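Local coordinates for hydrogen peroxide-inducible genes activator (Corynebacterium glutamicum, PDB 6G1D), which probably senses hydrogen peroxide and regulates transcription of peroxide-inducible genes, as a LysR-type regulator with a helix-turn-helix DNA-binding region and a periplasmic-binding-protein-like sensor region, at residues 136-141 with 153-158; 104-107 with 113-116; 282-287 with 298-303; 207-212 with 252-257. The protein carries 1 engineered substitution. All coordinates share one frame; numbering follows the deposited sequence.

Interaction 1 of 4, residues 136-141 with 153-158; sequences DQTKHL and AMMALP
Thr-138 and Met-155 meet methyl to sulfur, CG2 of the threonine lying 3.8 Å from SD of the methionine, and the two side chains cross at about a right angle. Met-155 gets there through a first torsion that sets CG between the backbone N and the carbonyl carbon (chi1 68°) and a bend at chi3, which carries CE back over the strand toward Val-285. The threonine divides its work: CG2 takes the sulfur, while Thr-138 OG1 holds a water at 2.7 Å. That water in turn accepts the backbone N-H of Ala-156, at 3.0 Å from N, and so forms a polar bridge beside the apolar contact. One turn further along the helix, Leu-141 points at the strand and sets its CB against CB of Ala-153, 4.2 Å away, close to the backbone. Ile-107 touches Thr-138, Leu-141 and Met-155 and helps close the same apolar layer. Gln-137 is at the N-cap position, and Leu-141 N bonds back to Gln-137 O over 2.9 Å. This is a helix packed on an inner strand of a mixed sheet, parallel to strand 100-106 and antiparallel to 267-287, as in the alpha/beta sensor domain of LysR-type regulators, with the helix start near the sulfate site.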
loop_
_atom_site.group_PDB
_atom_site.type_symbol
_atom_site.label_atom_id
_atom_site.label_comp_id
_atom_site.label_asym_id
_atom_site.label_seq_id
_atom_site.Cartn_x
_atom_site.Cartn_y
_atom_site.Cartn_z
ATOM N N ASP B 136 -10.586 -10.618 -6.894
ATOM C CA ASP B 136 -9.846 -10.240 -5.680
ATOM C C ASP B 136 -9.913 -11.392 -4.702
ATOM O O ASP B 136 -10.701 -12.305 -4.850
ATOM C CB ASP B 136 -10.415 -8.943 -5.053
ATOM C CG ASP B 136 -9.326 -8.073 -4.339
ATOM O OD1 ASP B 136 -8.298 -8.594 -3.844
ATOM O OD2 ASP B 136 -9.505 -6.840 -4.255
ATOM N N GLN B 137 -9.043 -11.352 -3.704
ATOM C CA GLN B 137 -8.972 -12.395 -2.683
ATOM C C GLN B 137 -10.197 -12.333 -1.773
ATOM O O GLN B 137 -10.885 -11.299 -1.663
ATOM C CB GLN B 137 -7.677 -12.238 -1.884
ATOM C CG GLN B 137 -6.445 -12.538 -2.741
ATOM C CD GLN B 137 -5.107 -12.170 -2.078
ATOM O OE1 GLN B 137 -4.060 -12.566 -2.567
ATOM N NE2 GLN B 137 -5.135 -11.418 -0.977
ATOM N N THR B 138 -10.419 -13.457 -1.107
ATOM C CA THR B 138 -11.635 -13.744 -0.368
ATOM C C THR B 138 -12.025 -12.662 0.648
ATOM O O THR B 138 -13.166 -12.202 0.668
ATOM C CB THR B 138 -11.487 -15.125 0.309
ATOM O OG1 THR B 138 -11.238 -16.163 -0.705
ATOM C CG2 THR B 138 -12.727 -15.469 1.093
ATOM N N LYS B 139 -11.075 -12.267 1.491
ATOM C CA LYS B 139 -11.312 -11.278 2.552
ATOM C C LYS B 139 -11.782 -9.958 1.937
ATOM O O LYS B 139 -12.721 -9.344 2.452
ATOM C CB LYS B 139 -10.035 -11.090 3.387
ATOM C CG LYS B 139 -10.159 -10.077 4.526
ATOM C CD LYS B 139 -8.820 -9.730 5.178
ATOM C CE LYS B 139 -9.043 -8.695 6.279
ATOM N NZ LYS B 139 -7.768 -8.251 6.888
ATOM N N HIS B 140 -11.177 -9.552 0.821
ATOM C CA HIS B 140 -11.627 -8.324 0.134
ATOM C C HIS B 140 -13.005 -8.498 -0.488
ATOM O O HIS B 140 -13.826 -7.590 -0.388
ATOM C CB HIS B 140 -10.651 -7.862 -0.937
ATOM C CG HIS B 140 -9.291 -7.563 -0.406
ATOM N ND1 HIS B 140 -8.932 -6.341 0.139
ATOM C CD2 HIS B 140 -8.188 -8.341 -0.361
ATOM C CE1 HIS B 140 -7.669 -6.396 0.517
ATOM N NE2 HIS B 140 -7.192 -7.593 0.214
ATOM N N LEU B 141 -13.268 -9.656 -1.111
ATOM C CA LEU B 141 -14.589 -9.903 -1.680
ATOM C C LEU B 141 -15.667 -9.868 -0.600
ATOM O O LEU B 141 -16.708 -9.290 -0.825
ATOM C CB LEU B 141 -14.668 -11.234 -2.452
ATOM C CG LEU B 141 -13.755 -11.359 -3.661
ATOM C CD1 LEU B 141 -13.951 -12.761 -4.248
ATOM C CD2 LEU B 141 -13.982 -10.280 -4.692
ATOM N N ALA B 153 -20.353 -13.152 -4.784
ATOM C CA ALA B 153 -18.960 -13.538 -4.829
ATOM C C ALA B 153 -18.846 -15.046 -5.008
ATOM O O ALA B 153 -19.483 -15.812 -4.287
ATOM C CB ALA B 153 -18.265 -13.081 -3.573
ATOM N N MET B 154 -17.964 -15.439 -5.883
ATOM C CA MET B 154 -17.683 -16.812 -6.108
ATOM C C MET B 154 -16.385 -17.159 -5.389
ATOM O O MET B 154 -15.381 -16.675 -5.731
ATOM C CB MET B 154 -17.583 -17.060 -7.594
ATOM C CG MET B 154 -17.355 -18.489 -7.989
ATOM S SD MET B 154 -17.248 -18.735 -9.762
ATOM C CE MET B 154 -16.363 -20.202 -9.777
ATOM N N MET B 155 -16.444 -17.976 -4.369
ATOM C CA MET B 155 -15.284 -18.335 -3.575
ATOM C C MET B 155 -15.417 -19.744 -3.067
ATOM O O MET B 155 -16.482 -20.361 -3.194
ATOM C CB MET B 155 -15.159 -17.357 -2.381
ATOM C CG MET B 155 -16.260 -17.495 -1.356
ATOM S SD MET B 155 -16.256 -16.075 -0.204
ATOM C CE MET B 155 -17.314 -15.060 -1.208
ATOM N N ALA B 156 -14.425 -20.182 -2.294
ATOM C CA ALA B 156 -14.514 -21.458 -1.587
ATOM C C ALA B 156 -15.407 -21.344 -0.350
ATOM O O ALA B 156 -15.461 -20.295 0.305
ATOM C CB ALA B 156 -13.145 -21.971 -1.214
ATOM N N LEU B 157 -16.139 -22.417 -0.074
ATOM C CA LEU B 157 -16.992 -22.500 1.078
ATOM C C LEU B 157 -16.353 -23.381 2.141
ATOM O O LEU B 157 -15.580 -24.278 1.797
ATOM C CB LEU B 157 -18.324 -23.130 0.668
ATOM C CG LEU B 157 -19.140 -22.387 -0.369
ATOM C CD1 LEU B 157 -20.529 -23.039 -0.414
ATOM C CD2 LEU B 157 -19.238 -20.905 -0.089
ATOM N N PRO B 158 -16.706 -23.170 3.425
ATOM C CA PRO B 158 -17.596 -22.125 3.949
ATOM C C PRO B 158 -16.954 -20.717 3.954
ATOM O O PRO B 158 -15.763 -20.587 4.124
ATOM C CB PRO B 158 -17.901 -22.592 5.368
ATOM C CG PRO B 158 -16.725 -23.429 5.737
ATOM C CD PRO B 158 -16.262 -24.095 4.483
HETATM O O HOH W 1 -11.979 -18.744 -1.197
#

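Interaction 2 of 4, residues 104-107 with 113-116; sequences VGII and YILP
Ile-106 meets helix 111-125 through one methyl: its CD1 lies 4.0 Å from CD2 of Leu-115 and 4.4 Å from CG2 of Ile-114. All of the direct contact is apolar. The isoleucine points from the strand at the helix with its CG1 branch extended (chi2 175°), which pushes CD1 out toward the helix, and that reach spans a CA separation of 9.4 Å between Ile-106 and Ile-114. The two helix residues answer differently. Leu-115 sends CD2 back toward the strand, its side chain running obliquely past that of Ile-106, whereas Ile-114 offers the short CG2 branch and turns its CD1 away, toward helix 293-316.

The polar links of both segments run to other elements. On the strand they are backbone bonds: Gly-105 pairs with Val-152 and Met-154 on one neighbouring strand, while Val-104 and Ile-106 bond with residues of strand 129-135. On the helix, Tyr-113 OH is hydrogen-bonded to Glu-261.

The contact packs the first strand and helix of the beta-alpha-beta unit formed by 100-106, 111-125 and 129-135. Ile-114 continues the packing onto Met-154 of strand 152-156 and onto Ala-306 and Phe-307 of helix 293-316, while Leu-115 and Pro-116 touch Thr-239 and Gln-242 of the second subunit, so this helix lies between the sheet and the second subunit.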
loop_
_atom_site.group_PDB
_atom_site.type_symbol
_atom_site.label_atom_id
_atom_site.label_comp_id
_atom_site.label_asym_id
_atom_site.label_seq_id
_atom_site.Cartn_x
_atom_site.Cartn_y
_atom_site.Cartn_z
ATOM N N VAL B 104 -19.934 -9.242 -10.154
ATOM C CA VAL B 104 -19.571 -10.555 -9.644
ATOM C C VAL B 104 -18.117 -10.505 -9.175
ATOM O O VAL B 104 -17.221 -10.161 -9.927
ATOM C CB VAL B 104 -19.738 -11.612 -10.753
ATOM C CG1 VAL B 104 -19.412 -12.991 -10.239
ATOM C CG2 VAL B 104 -21.183 -11.618 -11.263
ATOM N N GLY B 105 -17.907 -10.817 -7.906
ATOM C CA GLY B 105 -16.571 -10.968 -7.344
ATOM C C GLY B 105 -16.160 -12.417 -7.563
ATOM O O GLY B 105 -16.979 -13.321 -7.403
ATOM N N ILE B 106 -14.900 -12.639 -7.951
ATOM C CA ILE B 106 -14.396 -14.004 -8.091
ATOM C C ILE B 106 -12.968 -14.084 -7.588
ATOM O O ILE B 106 -12.170 -13.211 -7.892
ATOM C CB ILE B 106 -14.408 -14.490 -9.548
ATOM C CG1 ILE B 106 -15.736 -14.182 -10.244
ATOM C CG2 ILE B 106 -14.100 -15.979 -9.614
ATOM C CD1 ILE B 106 -15.778 -14.538 -11.736
ATOM N N ILE B 107 -12.665 -15.162 -6.864
ATOM C CA ILE B 107 -11.308 -15.424 -6.388
ATOM C C ILE B 107 -10.318 -15.684 -7.556
ATOM O O ILE B 107 -10.711 -16.237 -8.603
ATOM C CB ILE B 107 -11.266 -16.569 -5.357
ATOM C CG1 ILE B 107 -11.755 -17.895 -5.944
ATOM C CG2 ILE B 107 -12.083 -16.213 -4.115
ATOM C CD1 ILE B 107 -11.535 -19.069 -5.029
ATOM N N TYR B 113 -10.374 -19.060 -15.279
ATOM C CA TYR B 113 -10.670 -20.388 -15.784
ATOM C C TYR B 113 -12.162 -20.613 -15.963
ATOM O O TYR B 113 -12.577 -21.392 -16.829
ATOM C CB TYR B 113 -10.052 -21.435 -14.867
ATOM C CG TYR B 113 -8.651 -21.076 -14.453
ATOM C CD1 TYR B 113 -8.307 -21.044 -13.129
ATOM C CD2 TYR B 113 -7.679 -20.714 -15.384
ATOM C CE1 TYR B 113 -7.023 -20.659 -12.722
ATOM C CE2 TYR B 113 -6.404 -20.362 -14.994
ATOM C CZ TYR B 113 -6.104 -20.320 -13.636
ATOM O OH TYR B 113 -4.859 -19.959 -13.186
ATOM N N ILE B 114 -12.977 -19.907 -15.181
ATOM C CA ILE B 114 -14.425 -19.986 -15.300
ATOM C C ILE B 114 -14.976 -18.905 -16.265
ATOM O O ILE B 114 -16.038 -19.110 -16.897
ATOM C CB ILE B 114 -15.102 -19.925 -13.912
ATOM C CG1 ILE B 114 -16.530 -20.532 -13.948
ATOM C CG2 ILE B 114 -15.086 -18.528 -13.331
ATOM C CD1 ILE B 114 -16.563 -22.063 -14.033
ATOM N N LEU B 115 -14.276 -17.775 -16.398
ATOM C CA LEU B 115 -14.816 -16.637 -17.145
ATOM C C LEU B 115 -15.149 -16.925 -18.614
ATOM O O LEU B 115 -16.174 -16.476 -19.087
ATOM C CB LEU B 115 -13.897 -15.419 -17.094
ATOM C CG LEU B 115 -13.998 -14.577 -15.823
ATOM C CD1 LEU B 115 -12.846 -13.568 -15.779
ATOM C CD2 LEU B 115 -15.318 -13.922 -15.611
ATOM N N PRO B 116 -14.274 -17.644 -19.345
ATOM C CA PRO B 116 -14.629 -17.767 -20.769
ATOM C C PRO B 116 -15.999 -18.371 -20.997
ATOM O O PRO B 116 -16.778 -17.801 -21.761
ATOM C CB PRO B 116 -13.507 -18.621 -21.365
ATOM C CG PRO B 116 -12.343 -18.329 -20.463
ATOM C CD PRO B 116 -12.930 -18.182 -19.069
#

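Interaction 3 of 4, residues 282-287 with 298-303; sequences IGLVYR and QFALIL
Strand 282-287 and helix 298-303 run nearly antiparallel, their axes 9.5 Å apart at the closest and their directions 156° from each other, with the backbones nearest at Leu-284 and Ala-300. Leu-284 is the strand's whole share of the contact. Its CG stands anti to the backbone N (chi1 -166°), and the side chain projects toward the helix with its two methyls parted between successive turns. Leu-284 CD2 comes to the edge of the Phe-299 ring, near the ring plane, 4.1 Å from CD1 of Phe-299; this is edge packing rather than a CH-pi approach over the face. Leu-284 CD2 also rests 4.3 Å from CB of Ala-300, whose small side chain lets the leucine come close to the helix backbone. On the other branch, Leu-284 CD1 meets CD1 of Leu-303 at 3.9 Å, and the two leucines cross at about a right angle. Phe-299 and Leu-303 are touched in turn by Met-118 of helix 111-125, and Leu-284 also lies on Val-152. With all four touching residues buried and aliphatic or aromatic, attraction here is dispersion and the exclusion of water; at this contact the fit of the side chains, not a directional bond, defines the packing.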
loop_
_atom_site.group_PDB
_atom_site.type_symbol
_atom_site.label_atom_id
_atom_site.label_comp_id
_atom_site.label_asym_id
_atom_site.label_seq_id
_atom_site.Cartn_x
_atom_site.Cartn_y
_atom_site.Cartn_z
ATOM N N ILE B 282 -16.605 -24.901 -4.189
ATOM C CA ILE B 282 -16.862 -23.569 -4.688
ATOM C C ILE B 282 -18.348 -23.276 -4.546
ATOM O O ILE B 282 -19.205 -24.170 -4.700
ATOM C CB ILE B 282 -16.438 -23.447 -6.163
ATOM C CG1 ILE B 282 -14.944 -23.629 -6.291
ATOM C CG2 ILE B 282 -16.808 -22.083 -6.733
ATOM C CD1 ILE B 282 -14.090 -22.576 -5.569
ATOM N N GLY B 283 -18.631 -22.027 -4.214
ATOM C CA GLY B 283 -19.988 -21.576 -3.927
ATOM C C GLY B 283 -20.194 -20.125 -4.314
ATOM O O GLY B 283 -19.228 -19.357 -4.539
ATOM N N LEU B 284 -21.460 -19.738 -4.360
ATOM C CA LEU B 284 -21.843 -18.379 -4.662
ATOM C C LEU B 284 -22.334 -17.754 -3.355
ATOM O O LEU B 284 -23.211 -18.305 -2.699
ATOM C CB LEU B 284 -22.939 -18.380 -5.740
ATOM C CG LEU B 284 -23.190 -17.039 -6.375
ATOM C CD1 LEU B 284 -21.939 -16.483 -7.051
ATOM C CD2 LEU B 284 -24.320 -17.143 -7.405
ATOM N N VAL B 285 -21.734 -16.647 -2.967
ATOM C CA VAL B 285 -22.023 -16.022 -1.680
ATOM C C VAL B 285 -22.699 -14.681 -1.944
ATOM O O VAL B 285 -22.251 -13.927 -2.823
ATOM C CB VAL B 285 -20.719 -15.845 -0.847
ATOM C CG1 VAL B 285 -21.017 -15.234 0.515
ATOM C CG2 VAL B 285 -20.042 -17.171 -0.639
ATOM N N TYR B 286 -23.760 -14.390 -1.181
ATOM C CA TYR B 286 -24.428 -13.088 -1.234
ATOM C C TYR B 286 -25.060 -12.663 0.101
ATOM O O TYR B 286 -25.197 -13.469 1.009
ATOM C CB TYR B 286 -25.481 -13.108 -2.323
ATOM C CG TYR B 286 -26.657 -14.039 -2.077
ATOM C CD1 TYR B 286 -26.654 -15.336 -2.551
ATOM C CD2 TYR B 286 -27.797 -13.594 -1.431
ATOM C CE1 TYR B 286 -27.720 -16.190 -2.336
ATOM C CE2 TYR B 286 -28.890 -14.417 -1.245
ATOM C CZ TYR B 286 -28.849 -15.713 -1.694
ATOM O OH TYR B 286 -29.940 -16.518 -1.465
ATOM N N ARG B 287 -25.439 -11.391 0.207
ATOM C CA ARG B 287 -26.020 -10.841 1.458
ATOM C C ARG B 287 -27.376 -11.473 1.722
ATOM O O ARG B 287 -28.224 -11.472 0.837
ATOM C CB ARG B 287 -26.226 -9.344 1.363
ATOM C CG ARG B 287 -24.949 -8.532 1.277
ATOM C CD ARG B 287 -25.269 -7.036 1.155
ATOM N NE ARG B 287 -25.947 -6.676 -0.086
ATOM C CZ ARG B 287 -25.375 -6.598 -1.299
ATOM N NH1 ARG B 287 -24.053 -6.818 -1.459
ATOM N NH2 ARG B 287 -26.121 -6.273 -2.358
ATOM N N GLN B 298 -30.381 -18.493 -10.420
ATOM C CA GLN B 298 -30.223 -18.678 -11.857
ATOM C C GLN B 298 -28.775 -18.471 -12.250
ATOM O O GLN B 298 -28.259 -19.181 -13.103
ATOM C CB GLN B 298 -31.078 -17.707 -12.687
ATOM C CG GLN B 298 -32.546 -18.023 -12.827
ATOM C CD GLN B 298 -33.321 -16.835 -13.398
ATOM O OE1 GLN B 298 -33.853 -16.048 -12.631
ATOM N NE2 GLN B 298 -33.388 -16.691 -14.747
ATOM N N PHE B 299 -28.118 -17.483 -11.658
ATOM C CA PHE B 299 -26.723 -17.268 -11.966
ATOM C C PHE B 299 -25.905 -18.467 -11.564
ATOM O O PHE B 299 -24.973 -18.832 -12.265
ATOM C CB PHE B 299 -26.155 -16.003 -11.294
ATOM C CG PHE B 299 -24.849 -15.576 -11.866
ATOM C CD1 PHE B 299 -23.693 -15.496 -11.094
ATOM C CD2 PHE B 299 -24.764 -15.313 -13.213
ATOM C CE1 PHE B 299 -22.490 -15.167 -11.667
ATOM C CE2 PHE B 299 -23.547 -14.947 -13.793
ATOM C CZ PHE B 299 -22.412 -14.840 -13.004
ATOM N N ALA B 300 -26.241 -19.068 -10.417
ATOM C CA ALA B 300 -25.552 -20.278 -9.960
ATOM C C ALA B 300 -25.603 -21.390 -11.001
ATOM O O ALA B 300 -24.593 -22.100 -11.210
ATOM C CB ALA B 300 -26.140 -20.786 -8.659
ATOM N N LEU B 301 -26.767 -21.583 -11.632
ATOM C CA LEU B 301 -26.888 -22.605 -12.665
ATOM C C LEU B 301 -25.918 -22.350 -13.833
ATOM O O LEU B 301 -25.342 -23.301 -14.390
ATOM C CB LEU B 301 -28.336 -22.713 -13.180
ATOM C CG LEU B 301 -29.433 -23.204 -12.229
ATOM C CD1 LEU B 301 -30.768 -23.137 -12.999
ATOM C CD2 LEU B 301 -29.140 -24.626 -11.710
ATOM N N ILE B 302 -25.736 -21.085 -14.203
ATOM C CA ILE B 302 -24.788 -20.687 -15.229
ATOM C C ILE B 302 -23.374 -21.063 -14.843
ATOM O O ILE B 302 -22.625 -21.614 -15.651
ATOM C CB ILE B 302 -24.858 -19.167 -15.536
ATOM C CG1 ILE B 302 -26.218 -18.808 -16.127
ATOM C CG2 ILE B 302 -23.755 -18.744 -16.504
ATOM C CD1 ILE B 302 -26.448 -17.329 -16.326
ATOM N N LEU B 303 -23.006 -20.761 -13.610
ATOM C CA LEU B 303 -21.686 -21.105 -13.110
ATOM C C LEU B 303 -21.466 -22.628 -13.057
ATOM O O LEU B 303 -20.364 -23.068 -13.340
ATOM C CB LEU B 303 -21.428 -20.461 -11.748
ATOM C CG LEU B 303 -21.361 -18.935 -11.775
ATOM C CD1 LEU B 303 -21.293 -18.384 -10.343
ATOM C CD2 LEU B 303 -20.168 -18.467 -12.596
#

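Interaction 4 of 4, residues 207-212 with 252-257; sequences HSLHDQ and LVPISA. Engineered in segment 207-212: Ser-208 (natural residue Cys). With SO4 (sulfate ion), chain M.
Leu-209 N gives sulfate oxygen O3 a hydrogen bond of 2.7 Å at 160°. The amide before it, Ser-208 N, reaches sulfate O2 over 3.0 Å. Ser-208 is an engineered residue, cysteine in the natural protein; its OG is also near sulfate O2 and O3, at weak distances of 3.1 and 3.2 Å that leave the choice of acceptor unsettled. His-207 ND1 comes to O4 at the ring edge, near its plane, but at a separation too short to be trusted in detail. Thr-109 OG1 adds a further hydrogen bond. The anion thus sits at the N-terminus of helix 208-219, with His-207 at the N-cap position, an arrangement in which amide groups and the helix dipole would both favour negative charge. Although the sulfate is probably from the crystallisation liquor, it may mark an anion-accepting pocket beside the engineered position, in the sensor region of this peroxide-responsive regulator. Beyond this pocket, Leu-209 faces strand 251-254. With CG anti to the backbone N (chi1 -174°), Leu-209 CD2 reaches Leu-252 O at 3.9 Å and meets CD at the edge of the Pro-254 ring, 4.1 Å away. Phe-174 and Leu-237 also touch this leucine. On the helix, His-210 ND1 bonds Asp-211 OD1 over 3.2 Å at 169°, the oxygen lying in the imidazole plane while the ring nitrogen stands above the carboxylate plane.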
loop_
_atom_site.group_PDB
_atom_site.type_symbol
_atom_site.label_atom_id
_atom_site.label_comp_id
_atom_site.label_asym_id
_atom_site.label_seq_id
_atom_site.Cartn_x
_atom_site.Cartn_y
_atom_site.Cartn_z
ATOM N N HIS B 207 -4.296 -16.220 -0.302
ATOM C CA HIS B 207 -5.052 -17.024 -1.264
ATOM C C HIS B 207 -5.634 -18.235 -0.564
ATOM O O HIS B 207 -4.926 -18.946 0.155
ATOM C CB HIS B 207 -4.121 -17.449 -2.402
ATOM C CG HIS B 207 -3.601 -16.298 -3.201
ATOM N ND1 HIS B 207 -4.220 -15.826 -4.349
ATOM C CD2 HIS B 207 -2.532 -15.494 -2.995
ATOM C CE1 HIS B 207 -3.517 -14.816 -4.842
ATOM N NE2 HIS B 207 -2.498 -14.585 -4.033
ATOM N N SER B 208 -6.919 -18.490 -0.758
ATOM C CA SER B 208 -7.560 -19.689 -0.165
ATOM C C SER B 208 -6.926 -21.028 -0.647
ATOM O O SER B 208 -6.940 -22.028 0.081
ATOM C CB SER B 208 -9.077 -19.704 -0.448
ATOM O OG SER B 208 -9.341 -19.778 -1.850
ATOM N N LEU B 209 -6.366 -21.038 -1.850
ATOM C CA LEU B 209 -5.677 -22.227 -2.346
ATOM C C LEU B 209 -4.456 -22.593 -1.470
ATOM O O LEU B 209 -4.191 -23.778 -1.241
ATOM C CB LEU B 209 -5.235 -22.053 -3.810
ATOM C CG LEU B 209 -4.629 -23.286 -4.474
ATOM C CD1 LEU B 209 -5.615 -24.438 -4.464
ATOM C CD2 LEU B 209 -4.175 -22.945 -5.901
ATOM N N HIS B 210 -3.698 -21.599 -1.017
ATOM C CA HIS B 210 -2.642 -21.833 -0.017
ATOM C C HIS B 210 -3.166 -22.658 1.170
ATOM O O HIS B 210 -2.675 -23.750 1.455
ATOM C CB HIS B 210 -2.093 -20.488 0.512
ATOM C CG HIS B 210 -1.079 -20.622 1.606
ATOM N ND1 HIS B 210 -1.437 -20.704 2.939
ATOM C CD2 HIS B 210 0.257 -20.813 1.564
ATOM C CE1 HIS B 210 -0.351 -20.863 3.672
ATOM N NE2 HIS B 210 0.687 -20.949 2.863
ATOM N N ASP B 211 -4.196 -22.130 1.823
ATOM C CA ASP B 211 -4.762 -22.737 3.023
ATOM C C ASP B 211 -5.296 -24.133 2.752
ATOM O O ASP B 211 -5.181 -25.015 3.584
ATOM C CB ASP B 211 -5.903 -21.876 3.594
ATOM C CG ASP B 211 -5.479 -20.411 3.870
ATOM O OD1 ASP B 211 -4.298 -20.178 4.225
ATOM O OD2 ASP B 211 -6.343 -19.497 3.736
ATOM N N GLN B 212 -5.891 -24.334 1.582
ATOM C CA GLN B 212 -6.432 -25.643 1.247
ATOM C C GLN B 212 -5.356 -26.710 1.063
ATOM O O GLN B 212 -5.559 -27.863 1.475
ATOM C CB GLN B 212 -7.324 -25.546 0.014
ATOM C CG GLN B 212 -8.615 -24.785 0.293
ATOM C CD GLN B 212 -9.231 -24.165 -0.942
ATOM O OE1 GLN B 212 -8.697 -24.295 -2.048
ATOM N NE2 GLN B 212 -10.351 -23.477 -0.762
ATOM N N LEU B 252 0.054 -27.837 -6.417
ATOM C CA LEU B 252 -1.285 -28.340 -6.750
ATOM C C LEU B 252 -2.110 -27.183 -7.332
ATOM O O LEU B 252 -2.023 -26.071 -6.849
ATOM C CB LEU B 252 -1.999 -28.943 -5.564
ATOM C CG LEU B 252 -1.578 -30.338 -5.094
ATOM C CD1 LEU B 252 -0.168 -30.355 -4.495
ATOM C CD2 LEU B 252 -2.565 -30.915 -4.112
ATOM N N VAL B 253 -2.855 -27.463 -8.392
ATOM C CA VAL B 253 -3.753 -26.477 -8.976
ATOM C C VAL B 253 -5.158 -27.076 -9.131
ATOM O O VAL B 253 -5.339 -28.293 -9.198
ATOM C CB VAL B 253 -3.252 -25.909 -10.309
ATOM C CG1 VAL B 253 -1.877 -25.291 -10.124
ATOM C CG2 VAL B 253 -3.270 -26.956 -11.419
ATOM N N PRO B 254 -6.173 -26.206 -9.169
ATOM C CA PRO B 254 -7.522 -26.703 -9.472
ATOM C C PRO B 254 -7.600 -27.184 -10.900
ATOM O O PRO B 254 -6.941 -26.605 -11.760
ATOM C CB PRO B 254 -8.405 -25.463 -9.298
ATOM C CG PRO B 254 -7.537 -24.443 -8.649
ATOM C CD PRO B 254 -6.141 -24.743 -8.991
ATOM N N ILE B 255 -8.386 -28.223 -11.165
ATOM C CA ILE B 255 -8.439 -28.780 -12.512
ATOM C C ILE B 255 -8.888 -27.813 -13.616
ATOM O O ILE B 255 -8.444 -27.939 -14.752
ATOM C CB ILE B 255 -9.235 -30.079 -12.608
ATOM C CG1 ILE B 255 -10.690 -29.930 -12.148
ATOM C CG2 ILE B 255 -8.491 -31.205 -11.864
ATOM C CD1 ILE B 255 -11.519 -31.104 -12.640
ATOM N N SER B 256 -9.709 -26.824 -13.286
ATOM C CA SER B 256 -10.104 -25.806 -14.281
ATOM C C SER B 256 -8.922 -25.013 -14.779
ATOM O O SER B 256 -8.978 -24.483 -15.872
ATOM C CB SER B 256 -11.187 -24.849 -13.750
ATOM O OG SER B 256 -10.684 -24.059 -12.678
ATOM N N ALA B 257 -7.841 -24.920 -13.999
ATOM C CA ALA B 257 -6.630 -24.249 -14.456
ATOM C C ALA B 257 -5.830 -24.999 -15.556
ATOM O O ALA B 257 -4.982 -24.390 -16.232
ATOM C CB ALA B 257 -5.704 -23.933 -13.294
HETATM S S SO4 M . -7.614 -17.719 -4.124
HETATM O O1 SO4 M . -8.468 -18.153 -5.484
HETATM O O2 SO4 M . -8.460 -17.022 -2.815
HETATM O O3 SO4 M . -6.879 -19.158 -3.716
HETATM O O4 SO4 M . -6.567 -16.616 -4.673
#

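All four contacts are buried, and all reach the same six-stranded sheet. Interactions 1, 2 and 3 cluster on its neighbouring strands 100-106, 152-156 and 267-287, with centres 11 to 12 Å apart: backbone bonds Met-154 N to Gly-105 O (2.8 Å) and Val-285 N to Ala-153 O (2.7 Å) stitch them together. Interactions 2 and 3 are purely apolar; interaction 1 adds a water bridge. Interaction 4 lies at strand 251-254, an outermost strand of this chain's sheet, its centre about 19 Å from that of interaction 3, and couples apolar packing to an anion site. Ile-107 of segment 104-107 and Gln-137 of segment 136-141 approach its Ser-208 and His-207, joining core to pocket.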